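PDB 5H5L: glutathione s-transferase S2 from Nilaparvata lugens, which acts as a glutathione-requiring prostaglandin D synthase of the sigma class and probably conjugates glutathione to halide-bearing substrates. Local coordinates for residues N10-G15 with L160-T165; I18-S23 with G152-I157; D31-R36 with K191-K196; I92-D97 with P127-K132. All blocks are in the same frame, centred on the assembly; numbering follows the deposited sequence.

Contact 1: N10-G15 with L160-T165. With GSH (glutathione), chain E.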
# COMPACT_ATOMS: atom_id res chain seq x y z
N ASN B 10 20.12 -3.70 -9.52
CA ASN B 10 20.30 -4.31 -10.84
C ASN B 10 19.59 -5.67 -10.88
O ASN B 10 20.20 -6.73 -10.95
CB ASN B 10 21.78 -4.43 -11.18
CG ASN B 10 22.07 -4.27 -12.67
OD1 ASN B 10 21.25 -4.59 -13.54
ND2 ASN B 10 23.27 -3.77 -12.99
N PHE B 11 18.27 -5.60 -10.75
CA PHE B 11 17.35 -6.66 -11.13
C PHE B 11 15.94 -6.06 -11.23
O PHE B 11 15.74 -4.85 -11.10
CB PHE B 11 17.41 -7.85 -10.17
CG PHE B 11 17.14 -7.51 -8.72
CD1 PHE B 11 15.89 -7.72 -8.17
CD2 PHE B 11 18.17 -7.07 -7.89
CE1 PHE B 11 15.64 -7.45 -6.82
CE2 PHE B 11 17.94 -6.80 -6.54
CZ PHE B 11 16.67 -6.99 -6.01
N ALA B 12 14.97 -6.93 -11.50
CA ALA B 12 13.59 -6.49 -11.72
C ALA B 12 12.97 -5.98 -10.43
O ALA B 12 12.83 -4.77 -10.25
CB ALA B 12 12.77 -7.64 -12.31
N GLY B 13 12.61 -6.90 -9.53
CA GLY B 13 12.06 -6.56 -8.23
C GLY B 13 10.98 -5.49 -8.35
O GLY B 13 10.15 -5.51 -9.27
N LEU B 14 11.02 -4.54 -7.42
CA LEU B 14 10.08 -3.42 -7.40
C LEU B 14 10.43 -2.29 -8.35
O LEU B 14 9.63 -1.36 -8.53
CB LEU B 14 10.00 -2.85 -5.97
CG LEU B 14 9.30 -3.80 -5.00
CD1 LEU B 14 9.23 -3.21 -3.58
CD2 LEU B 14 7.90 -4.11 -5.53
N GLY B 15 11.62 -2.29 -8.95
CA GLY B 15 11.86 -1.31 -9.99
C GLY B 15 11.09 -1.60 -11.26
O GLY B 15 10.71 -0.68 -11.98
N LEU B 160 5.00 -10.63 -10.59
CA LEU B 160 4.86 -12.09 -10.69
C LEU B 160 5.98 -12.70 -11.54
O LEU B 160 6.46 -13.80 -11.26
CB LEU B 160 3.51 -12.46 -11.28
CG LEU B 160 2.30 -12.31 -10.38
CD1 LEU B 160 1.08 -12.85 -11.06
CD2 LEU B 160 2.48 -13.00 -9.04
N GLU B 161 6.39 -11.99 -12.59
CA GLU B 161 7.51 -12.45 -13.41
C GLU B 161 8.74 -12.67 -12.56
O GLU B 161 9.45 -13.67 -12.70
CB GLU B 161 7.76 -11.43 -14.52
CG GLU B 161 9.13 -11.47 -15.15
CD GLU B 161 9.22 -10.51 -16.30
OE1 GLU B 161 9.97 -9.52 -16.19
OE2 GLU B 161 8.51 -10.73 -17.30
N PHE B 162 8.99 -11.77 -11.62
CA PHE B 162 10.09 -11.98 -10.70
C PHE B 162 9.92 -13.28 -9.93
O PHE B 162 10.89 -14.00 -9.70
CB PHE B 162 10.18 -10.79 -9.75
CG PHE B 162 11.37 -10.83 -8.84
CD1 PHE B 162 12.58 -10.31 -9.25
CD2 PHE B 162 11.28 -11.39 -7.56
CE1 PHE B 162 13.69 -10.33 -8.41
CE2 PHE B 162 12.38 -11.41 -6.72
CZ PHE B 162 13.59 -10.88 -7.15
N MET B 163 8.71 -13.59 -9.50
CA MET B 163 8.51 -14.84 -8.79
C MET B 163 8.81 -16.04 -9.67
O MET B 163 9.31 -17.06 -9.20
CB MET B 163 7.08 -14.95 -8.29
CG MET B 163 6.72 -13.99 -7.18
SD MET B 163 5.01 -14.23 -6.66
CE MET B 163 4.96 -15.99 -6.33
N THR B 164 8.44 -15.96 -10.95
CA THR B 164 8.73 -17.05 -11.86
C THR B 164 10.22 -17.34 -11.95
O THR B 164 10.60 -18.46 -12.29
CB THR B 164 8.13 -16.74 -13.23
OG1 THR B 164 6.71 -16.60 -13.09
CG2 THR B 164 8.34 -17.87 -14.18
N THR B 165 11.09 -16.39 -11.59
CA THR B 165 12.52 -16.70 -11.61
C THR B 165 12.94 -17.61 -10.46
O THR B 165 14.00 -18.23 -10.55
CB THR B 165 13.35 -15.41 -11.58
OG1 THR B 165 13.23 -14.79 -10.31
CG2 THR B 165 12.90 -14.45 -12.70
N1 GSH E . 6.89 -0.06 0.04
CA1 GSH E . 8.14 0.13 -0.69
C1 GSH E . 7.83 0.17 -2.20
O11 GSH E . 6.83 -0.48 -2.65
O12 GSH E . 8.56 0.82 -3.00
CB1 GSH E . 9.08 -1.08 -0.44
CG1 GSH E . 10.45 -0.72 -1.00
CD1 GSH E . 11.47 -1.84 -0.62
OE1 GSH E . 11.17 -2.74 0.08
N2 GSH E . 12.82 -1.75 -1.17
CA2 GSH E . 13.78 -2.80 -0.85
C2 GSH E . 15.05 -2.16 -0.31
O2 GSH E . 15.30 -1.02 -0.57
CB2 GSH E . 14.12 -3.51 -2.14
SG2 GSH E . 12.65 -4.21 -2.88
N3 GSH E . 15.97 -2.97 0.47
CA3 GSH E . 17.22 -2.39 0.95
C3 GSH E . 17.10 -2.05 2.42
O31 GSH E . 16.02 -2.21 3.04
O32 GSH E . 18.11 -1.61 3.00
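The backbones of Gly-13 and Phe-162 come nearest here, with CA of Gly-13 6.3 Å from CA of Phe-162. This is the glutathione transferase fold. Residues 10-15 form the loop after the first strand of the thioredoxin-like N-terminal domain. Residues 160-165 lie along the later part of helix 151-164 of the all-helical C-terminal domain. Phe-162 does most of the touching. Its CG is anti to the backbone N (chi1 -174°), and this swings the ring off the helix toward the loop. CA of Gly-13 lies over one face of that ring, and N of Gly-13 is 3.4 Å from CD1 of Phe-162. The methyl of Ala-12 sits at the ring edge, near its plane, with CB of Ala-12 4.1 Å from CD1 of Phe-162. The Phe-11 ring meets the Phe-162 ring obliquely. They touch along their rims, with planes 35° apart and no stacking. CD1 of Phe-11 is 3.4 Å from CE1 of Phe-162. No hydrogen bond joins the segments, so the contact is pure packing. Gly-13 has phi +47°, a backbone shape that glycine adopts more readily than other residues. A beta carbon there would also run into CE1 of Phe-11. Phe-11 meets the Tyr-8 ring edge-to-face, and Tyr-8 is a glutathione-binding residue whose OH takes a hydrogen bond from N of Leu-14. Leu-14 makes no contact with Phe-162. It faces the ligand instead, with its CD1 3.6 Å from the glutathione sulfur SG2.

Contact 2: I18-S23 with G152-I157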
# COMPACT_ATOMS: atom_id res chain seq x y z
N ILE B 18 7.86 0.12 -12.42
CA ILE B 18 8.04 1.50 -12.85
C ILE B 18 8.69 1.54 -14.24
O ILE B 18 8.28 2.32 -15.11
CB ILE B 18 8.87 2.27 -11.81
CG1 ILE B 18 8.13 2.32 -10.46
CG2 ILE B 18 9.13 3.69 -12.28
CD1 ILE B 18 8.98 2.66 -9.29
N ARG B 19 9.69 0.68 -14.47
CA ARG B 19 10.28 0.61 -15.81
C ARG B 19 9.23 0.25 -16.86
O ARG B 19 9.20 0.85 -17.95
CB ARG B 19 11.43 -0.40 -15.82
CG ARG B 19 12.62 -0.07 -14.91
CD ARG B 19 13.54 -1.27 -14.73
NE ARG B 19 14.67 -1.04 -13.81
CZ ARG B 19 15.07 -1.90 -12.89
NH1 ARG B 19 14.45 -3.06 -12.71
NH2 ARG B 19 16.10 -1.59 -12.11
N TRP B 20 8.37 -0.73 -16.56
CA TRP B 20 7.34 -1.08 -17.54
C TRP B 20 6.39 0.06 -17.77
O TRP B 20 5.98 0.31 -18.90
CB TRP B 20 6.54 -2.32 -17.10
CG TRP B 20 7.30 -3.63 -17.19
CD1 TRP B 20 8.64 -3.78 -17.25
CD2 TRP B 20 6.74 -4.96 -17.20
NE1 TRP B 20 8.97 -5.12 -17.31
CE2 TRP B 20 7.81 -5.86 -17.27
CE3 TRP B 20 5.44 -5.47 -17.15
CZ2 TRP B 20 7.64 -7.22 -17.29
CZ3 TRP B 20 5.26 -6.83 -17.17
CH2 TRP B 20 6.36 -7.69 -17.26
N MET B 21 5.97 0.76 -16.71
CA MET B 21 5.04 1.88 -16.89
C MET B 21 5.68 3.00 -17.71
O MET B 21 5.03 3.61 -18.57
CB MET B 21 4.58 2.41 -15.53
CG MET B 21 3.56 1.52 -14.81
SD MET B 21 2.13 1.13 -15.80
CE MET B 21 1.49 2.72 -16.14
N LEU B 22 6.94 3.29 -17.45
CA LEU B 22 7.61 4.34 -18.22
C LEU B 22 7.77 3.91 -19.67
O LEU B 22 7.60 4.72 -20.59
CB LEU B 22 8.95 4.67 -17.59
CG LEU B 22 8.91 5.39 -16.23
CD1 LEU B 22 10.25 5.38 -15.63
CD2 LEU B 22 8.45 6.82 -16.43
N SER B 23 8.02 2.62 -19.89
CA SER B 23 8.10 2.08 -21.26
C SER B 23 6.75 2.17 -21.93
O SER B 23 6.63 2.69 -23.05
CB SER B 23 8.59 0.65 -21.22
OG SER B 23 9.91 0.62 -20.74
N GLY B 152 -2.58 -1.50 -12.58
CA GLY B 152 -2.56 -2.64 -11.70
C GLY B 152 -2.12 -3.92 -12.39
O GLY B 152 -1.34 -4.71 -11.83
N ASP B 153 -2.64 -4.17 -13.59
CA ASP B 153 -2.20 -5.36 -14.35
C ASP B 153 -0.70 -5.34 -14.57
O ASP B 153 -0.01 -6.37 -14.45
CB ASP B 153 -2.93 -5.41 -15.70
CG ASP B 153 -4.44 -5.47 -15.56
OD1 ASP B 153 -4.93 -6.36 -14.82
OD2 ASP B 153 -5.14 -4.61 -16.15
N ILE B 154 -0.16 -4.18 -14.91
CA ILE B 154 1.26 -4.07 -15.19
C ILE B 154 2.08 -4.27 -13.94
O ILE B 154 3.10 -4.96 -13.96
CB ILE B 154 1.49 -2.73 -15.89
CG1 ILE B 154 0.84 -2.82 -17.29
CG2 ILE B 154 2.96 -2.41 -16.01
CD1 ILE B 154 0.77 -1.52 -18.04
N TYR B 155 1.64 -3.70 -12.82
CA TYR B 155 2.34 -3.91 -11.56
C TYR B 155 2.32 -5.38 -11.17
O TYR B 155 3.35 -5.96 -10.82
CB TYR B 155 1.67 -3.03 -10.50
CG TYR B 155 2.36 -2.93 -9.17
CD1 TYR B 155 3.22 -1.87 -8.90
CD2 TYR B 155 2.11 -3.85 -8.16
CE1 TYR B 155 3.83 -1.73 -7.66
CE2 TYR B 155 2.73 -3.73 -6.93
CZ TYR B 155 3.59 -2.66 -6.70
OH TYR B 155 4.20 -2.55 -5.48
N PHE B 156 1.15 -6.00 -11.26
CA PHE B 156 0.95 -7.40 -10.87
C PHE B 156 1.85 -8.34 -11.68
O PHE B 156 2.62 -9.14 -11.11
CB PHE B 156 -0.54 -7.68 -11.06
CG PHE B 156 -1.02 -9.07 -10.74
CD1 PHE B 156 -0.94 -9.60 -9.47
CD2 PHE B 156 -1.67 -9.81 -11.71
CE1 PHE B 156 -1.45 -10.89 -9.19
CE2 PHE B 156 -2.18 -11.06 -11.42
CZ PHE B 156 -2.07 -11.59 -10.18
N ILE B 157 1.80 -8.23 -13.00
CA ILE B 157 2.55 -9.13 -13.89
C ILE B 157 4.05 -8.90 -13.80
O ILE B 157 4.84 -9.85 -13.79
CB ILE B 157 2.04 -8.98 -15.34
CG1 ILE B 157 0.59 -9.40 -15.47
CG2 ILE B 157 2.85 -9.85 -16.29
CD1 ILE B 157 0.31 -10.77 -14.87
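Trp-20 holds CG beside its backbone N (chi1 -72°), and Ile-154 holds CG2 anti to its own backbone N, which turns the indole and the methyl toward each other. As a result CE3 of Trp-20 lies 4.1 Å from CG2 of Ile-154. Nearer the backbone, CB of Trp-20 is 3.7 Å from the same CG2 of Ile-154. Farther along the indole, CZ3 of Trp-20 lies 4.0 Å from CG2 of Ile-157, which sits at the ring edge near its plane. The Met-21 chain bends at chi2 and chi3. This brings its sulfur to Ile-154, with SD of Met-21 3.6 Å from CG2 and 3.7 Å from CD1 of Ile-154. In the glutathione transferase fold this is part of the interdomain interface. Helix 15-25 follows the first strand of the thioredoxin-like domain, and helix 151-164 belongs to the helical domain. The short helix segments run at 139° to each other, nearer antiparallel than parallel, with axes 9.5 Å apart. All four touching residues are buried, and no hydrogen bond crosses. With the indole of Trp-20 cut back to an alanine, a gap is likely to open beside Ile-154 and Ile-157, and Glu-16 OE2 would probably miss the N-H of that ring. The indole also packs on Val-184, Val-185 and Ile-190.

Contact 3: D31-R36 with K191-K196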
# COMPACT_ATOMS: atom_id res chain seq x y z
N ASP B 31 17.71 4.78 -16.39
CA ASP B 31 17.55 3.54 -15.64
C ASP B 31 18.80 3.33 -14.81
O ASP B 31 19.70 2.56 -15.14
CB ASP B 31 17.30 2.37 -16.59
CG ASP B 31 16.83 1.12 -15.89
OD1 ASP B 31 16.22 1.24 -14.81
OD2 ASP B 31 17.08 0.01 -16.42
N ASN B 32 18.85 4.04 -13.68
CA ASN B 32 20.02 4.02 -12.79
C ASN B 32 20.00 2.77 -11.91
O ASN B 32 19.23 2.70 -10.94
CB ASN B 32 20.03 5.31 -11.95
CG ASN B 32 21.26 5.43 -11.09
OD1 ASN B 32 22.37 5.18 -11.55
ND2 ASN B 32 21.06 5.79 -9.82
N ARG B 33 20.86 1.79 -12.22
CA ARG B 33 20.91 0.50 -11.54
C ARG B 33 22.07 0.40 -10.56
O ARG B 33 23.19 0.82 -10.87
CB ARG B 33 20.99 -0.66 -12.55
CG ARG B 33 19.78 -0.75 -13.46
CD ARG B 33 19.90 -1.82 -14.57
NE ARG B 33 18.56 -2.07 -15.10
CZ ARG B 33 17.84 -3.18 -14.95
NH1 ARG B 33 18.30 -4.25 -14.31
NH2 ARG B 33 16.63 -3.20 -15.43
N ILE B 34 21.81 -0.21 -9.41
CA ILE B 34 22.72 -0.23 -8.28
C ILE B 34 23.15 -1.66 -8.02
O ILE B 34 22.31 -2.56 -7.92
CB ILE B 34 22.07 0.33 -7.00
CG1 ILE B 34 21.46 1.68 -7.28
CG2 ILE B 34 23.10 0.43 -5.87
CD1 ILE B 34 22.44 2.72 -7.78
N GLU B 35 24.46 -1.85 -7.85
CA GLU B 35 24.99 -3.13 -7.43
C GLU B 35 24.90 -3.29 -5.91
O GLU B 35 25.07 -2.33 -5.15
CB GLU B 35 26.44 -3.29 -7.88
CG GLU B 35 26.63 -3.27 -9.40
CD GLU B 35 25.86 -4.37 -10.14
OE1 GLU B 35 25.78 -5.52 -9.65
OE2 GLU B 35 25.30 -4.05 -11.22
N ARG B 36 24.66 -4.53 -5.49
CA ARG B 36 24.47 -4.85 -4.08
C ARG B 36 25.69 -4.45 -3.27
O ARG B 36 25.59 -4.16 -2.07
CB ARG B 36 24.21 -6.35 -3.92
CG ARG B 36 23.51 -7.00 -5.14
CD ARG B 36 22.50 -8.06 -4.77
NE ARG B 36 21.36 -7.47 -4.05
CZ ARG B 36 20.93 -7.85 -2.85
NH1 ARG B 36 21.50 -8.86 -2.21
NH2 ARG B 36 19.89 -7.22 -2.30
N LYS B 191 6.83 -5.37 -24.35
CA LYS B 191 7.59 -6.37 -25.10
C LYS B 191 8.97 -5.85 -25.49
O LYS B 191 9.99 -6.52 -25.27
CB LYS B 191 6.79 -6.72 -26.36
CG LYS B 191 7.15 -8.04 -26.99
CD LYS B 191 6.23 -8.32 -28.17
CE LYS B 191 6.55 -9.66 -28.81
NZ LYS B 191 7.90 -9.64 -29.43
N ALA B 192 9.01 -4.69 -26.11
CA ALA B 192 10.28 -4.05 -26.43
C ALA B 192 11.18 -3.95 -25.22
O ALA B 192 12.36 -4.32 -25.27
CB ALA B 192 10.01 -2.65 -27.00
N TRP B 193 10.65 -3.43 -24.10
CA TRP B 193 11.48 -3.28 -22.91
C TRP B 193 12.04 -4.62 -22.48
O TRP B 193 13.21 -4.72 -22.12
CB TRP B 193 10.68 -2.65 -21.76
CG TRP B 193 11.45 -2.80 -20.52
CD1 TRP B 193 11.29 -3.73 -19.55
CD2 TRP B 193 12.58 -2.02 -20.16
NE1 TRP B 193 12.25 -3.58 -18.59
CE2 TRP B 193 13.05 -2.52 -18.93
CE3 TRP B 193 13.25 -0.95 -20.75
CZ2 TRP B 193 14.16 -1.99 -18.29
CZ3 TRP B 193 14.33 -0.41 -20.10
CH2 TRP B 193 14.79 -0.94 -18.89
N ILE B 194 11.21 -5.65 -22.50
CA ILE B 194 11.66 -6.97 -22.10
C ILE B 194 12.79 -7.44 -23.01
O ILE B 194 13.75 -8.06 -22.56
CB ILE B 194 10.46 -7.94 -22.11
CG1 ILE B 194 9.49 -7.58 -20.97
CG2 ILE B 194 10.94 -9.38 -22.02
CD1 ILE B 194 8.13 -8.15 -21.15
N GLU B 195 12.68 -7.13 -24.30
CA GLU B 195 13.70 -7.57 -25.25
C GLU B 195 15.01 -6.83 -25.04
O GLU B 195 16.08 -7.44 -25.07
CB GLU B 195 13.21 -7.37 -26.68
CG GLU B 195 12.14 -8.35 -27.12
CD GLU B 195 11.44 -7.89 -28.38
OE1 GLU B 195 11.81 -6.80 -28.89
OE2 GLU B 195 10.52 -8.59 -28.86
N LYS B 196 14.95 -5.52 -24.83
CA LYS B 196 16.17 -4.73 -24.72
C LYS B 196 16.69 -4.62 -23.30
O LYS B 196 17.85 -4.26 -23.11
CB LYS B 196 15.94 -3.33 -25.32
CG LYS B 196 15.40 -2.25 -24.37
CD LYS B 196 15.60 -0.86 -24.93
CE LYS B 196 15.38 0.20 -23.86
NZ LYS B 196 15.92 1.53 -24.25
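Asp-31 OD2 is held by Arg-33 and also touches Trp-193. NE of Arg-33 gives it the main bond, a salt bridge of 2.9 Å from NE to OD2 of Asp-31 with a nearly straight N-H angle of 169°. A weak second bond comes from NH2 of Arg-33. The oxygen lies in the guanidinium plane, whereas NE meets it from above the carboxylate plane. Asp-31 and Arg-33, two apart on the strand, both leave the backbone toward the helix. The Arg-33 chain, extended from CG to NE, carries its guanidinium alongside the carboxylate. Trp-193 presents the edge of its ring to this ion pair. Its CH2 is 3.5 Å from OD2 of Asp-31, and the carboxylate stands at 73° to the ring. Its CZ2 is 4.0 Å from NH2 of Arg-33, with edge toward edge and planes 30° apart. These are packing contacts, and no hydrogen bond crosses. The polar end of the indole, NE1, bonds to Glu-16 OE2 instead. The contact joins the outermost strand 30-34 of the thioredoxin-like sheet to helix 188-196 of the C-terminal domain, across the interdomain interface. Helix 15-25 meets both: Arg-19 pairs with OD1 of Asp-31, and Arg-19 and Ser-23 pack on Trp-193.

Contact 4: I92-D97 with P127-K132. With GSH (glutathione), chain C.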
# COMPACT_ATOMS: atom_id res chain seq x y z
N ILE B 92 -4.49 -4.24 -5.87
CA ILE B 92 -3.04 -4.14 -5.72
C ILE B 92 -2.64 -4.12 -4.25
O ILE B 92 -1.58 -4.65 -3.88
CB ILE B 92 -2.52 -2.90 -6.48
CG1 ILE B 92 -2.67 -3.15 -7.99
CG2 ILE B 92 -1.09 -2.61 -6.11
CD1 ILE B 92 -1.92 -4.40 -8.50
N ASP B 93 -3.44 -3.49 -3.38
CA ASP B 93 -3.11 -3.54 -1.97
C ASP B 93 -3.19 -4.98 -1.46
O ASP B 93 -2.37 -5.41 -0.65
CB ASP B 93 -4.04 -2.63 -1.16
CG ASP B 93 -3.58 -1.13 -1.15
OD1 ASP B 93 -2.56 -0.78 -1.76
OD2 ASP B 93 -4.25 -0.31 -0.50
N THR B 94 -4.16 -5.74 -1.96
CA THR B 94 -4.25 -7.14 -1.59
C THR B 94 -3.05 -7.92 -2.11
O THR B 94 -2.48 -8.74 -1.38
CB THR B 94 -5.58 -7.70 -2.10
OG1 THR B 94 -6.62 -7.05 -1.36
CG2 THR B 94 -5.68 -9.20 -1.89
N PHE B 95 -2.66 -7.69 -3.36
CA PHE B 95 -1.45 -8.29 -3.90
C PHE B 95 -0.24 -7.93 -3.03
O PHE B 95 0.63 -8.77 -2.79
CB PHE B 95 -1.23 -7.82 -5.34
CG PHE B 95 0.01 -8.35 -5.96
CD1 PHE B 95 0.18 -9.70 -6.15
CD2 PHE B 95 1.00 -7.49 -6.40
CE1 PHE B 95 1.30 -10.18 -6.74
CE2 PHE B 95 2.16 -7.97 -7.00
CZ PHE B 95 2.31 -9.30 -7.18
N ASN B 96 -0.19 -6.70 -2.54
CA ASN B 96 0.97 -6.33 -1.73
C ASN B 96 0.93 -7.01 -0.37
O ASN B 96 1.99 -7.37 0.15
CB ASN B 96 1.06 -4.81 -1.60
CG ASN B 96 1.54 -4.13 -2.90
OD1 ASN B 96 2.21 -4.74 -3.73
ND2 ASN B 96 1.20 -2.88 -3.07
N ASP B 97 -0.26 -7.27 0.18
CA ASP B 97 -0.37 -8.09 1.38
C ASP B 97 0.18 -9.49 1.10
O ASP B 97 0.94 -10.03 1.90
CB ASP B 97 -1.83 -8.22 1.82
CG ASP B 97 -2.35 -7.00 2.53
OD1 ASP B 97 -1.54 -6.15 2.97
OD2 ASP B 97 -3.59 -6.90 2.65
N PRO B 127 -1.95 -20.72 -3.03
CA PRO B 127 -3.32 -21.10 -3.41
C PRO B 127 -4.39 -20.17 -2.87
O PRO B 127 -5.36 -19.84 -3.58
CB PRO B 127 -3.45 -22.53 -2.84
CG PRO B 127 -2.08 -23.02 -2.68
CD PRO B 127 -1.23 -21.82 -2.38
N PHE B 128 -4.27 -19.74 -1.62
CA PHE B 128 -5.30 -18.88 -1.04
C PHE B 128 -5.48 -17.63 -1.89
O PHE B 128 -6.58 -17.34 -2.38
CB PHE B 128 -4.96 -18.52 0.40
CG PHE B 128 -5.94 -17.57 1.03
CD1 PHE B 128 -7.06 -18.05 1.67
CD2 PHE B 128 -5.77 -16.20 0.93
CE1 PHE B 128 -7.98 -17.19 2.24
CE2 PHE B 128 -6.68 -15.33 1.49
CZ PHE B 128 -7.79 -15.83 2.14
N TYR B 129 -4.39 -16.89 -2.12
CA TYR B 129 -4.49 -15.66 -2.90
C TYR B 129 -4.70 -15.94 -4.37
O TYR B 129 -5.54 -15.30 -5.02
CB TYR B 129 -3.23 -14.79 -2.72
CG TYR B 129 -3.21 -14.09 -1.39
CD1 TYR B 129 -3.88 -12.89 -1.19
CD2 TYR B 129 -2.55 -14.63 -0.32
CE1 TYR B 129 -3.87 -12.26 0.05
CE2 TYR B 129 -2.55 -14.03 0.91
CZ TYR B 129 -3.19 -12.84 1.09
OH TYR B 129 -3.18 -12.27 2.34
N PHE B 130 -3.95 -16.88 -4.94
CA PHE B 130 -3.99 -16.99 -6.40
C PHE B 130 -5.29 -17.59 -6.91
O PHE B 130 -5.70 -17.26 -8.03
CB PHE B 130 -2.81 -17.78 -6.91
CG PHE B 130 -1.53 -16.99 -6.93
CD1 PHE B 130 -1.31 -15.97 -6.02
CD2 PHE B 130 -0.57 -17.28 -7.86
CE1 PHE B 130 -0.13 -15.24 -6.04
CE2 PHE B 130 0.63 -16.58 -7.89
CZ PHE B 130 0.85 -15.56 -6.99
N ASN B 131 -5.95 -18.49 -6.15
CA ASN B 131 -7.27 -18.96 -6.60
C ASN B 131 -8.24 -17.78 -6.65
O ASN B 131 -9.02 -17.65 -7.60
CB ASN B 131 -7.82 -20.05 -5.67
CG ASN B 131 -7.22 -21.44 -5.94
OD1 ASN B 131 -6.97 -21.82 -7.07
ND2 ASN B 131 -7.03 -22.18 -4.88
N LYS B 132 -8.20 -16.90 -5.65
CA LYS B 132 -9.08 -15.74 -5.68
C LYS B 132 -8.73 -14.78 -6.81
O LYS B 132 -9.63 -14.27 -7.49
CB LYS B 132 -9.04 -15.02 -4.33
CG LYS B 132 -9.90 -15.74 -3.26
CD LYS B 132 -9.33 -15.50 -1.87
CE LYS B 132 -10.14 -16.18 -0.80
NZ LYS B 132 -11.51 -15.57 -0.64
N1 GSH C . -3.55 -4.23 4.06
CA1 GSH C . -4.73 -4.49 4.87
C1 GSH C . -5.51 -3.20 5.13
O11 GSH C . -6.76 -3.19 5.31
O12 GSH C . -4.81 -2.16 5.22
CB1 GSH C . -4.26 -5.00 6.26
CG1 GSH C . -5.48 -5.56 6.96
CD1 GSH C . -5.04 -6.28 8.26
OE1 GSH C . -3.91 -6.46 8.53
N2 GSH C . -6.15 -6.68 9.12
CA2 GSH C . -5.96 -7.34 10.39
C2 GSH C . -6.84 -8.58 10.47
O2 GSH C . -7.85 -8.67 9.86
CB2 GSH C . -6.50 -6.41 11.46
SG2 GSH C . -5.76 -4.76 11.48
N3 GSH C . -6.41 -9.61 11.39
CA3 GSH C . -7.22 -10.80 11.61
C3 GSH C . -6.68 -11.97 10.81
O31 GSH C . -7.22 -13.08 11.02
O32 GSH C . -5.74 -11.81 9.99
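Tyr-129 reaches from helix 111-139 toward Thr-94 and Asp-97 of helix 82-106. Its CB lies at the edge of the Phe-130 ring, in the plane of that ring. CD2 of Tyr-129 in turn sits in plane at the edge of the Phe-128 ring, whose own CD2 covers one face of the tyrosine near the rim. CD1 of Tyr-129 comes 4.2 Å from CG2 of Thr-94. CE1 of Tyr-129 is slightly closer to that methyl, 4.1 Å from CG2 of Thr-94. The same CE1 of Tyr-129 lies 4.0 Å from the backbone O of Thr-94, which approaches the ring obliquely. At the tip, OH of Tyr-129 is 4.3 Å from CB of Asp-97, a loose touch and no hydrogen bond. The carboxylate of Asp-97 serves another partner. Its OD1 and OD2 each accept a hydrogen bond of 3.0 Å from N1 of the glutathione held by the second subunit. OD2 of Asp-97 and OG1 of Thr-94 also bond to Gln-63 NE2 of that subunit. Were an asparagine to take the place of Asp-97, the glutathione amino group would probably lose the negative charge that faces it. Such sharing, with an aspartate of one subunit gripping the gamma-glutamyl end of glutathione in the other, is known from sigma-class and related dimeric glutathione transferases.

Contacts 1, 2 and 3 each join the thioredoxin-like N-terminal domain to the helical C-terminal domain, whereas contact 4 lies among the helices. The N-terminal segments follow in the order 10-15, 18-23 and 31-36. Then come 92-97 and 127-132 of contact 4, on helices 82-106 and 111-139. The partners 152-157, 160-165 and 191-196 follow, so contact 3 crosses contacts 1 and 2. Contacts 1 and 2 share helix 151-164, with centres 11 Å apart. Arg-19 ties contact 2 to contacts 1 and 3, in the first case through Phe-11 O. Contact 4 is about 17 Å from contacts 1 and 2, centre to centre. Leu-14 puts contact 1 at the subunit's own glutathione site, and Asp-97 puts contact 4 at the second subunit's.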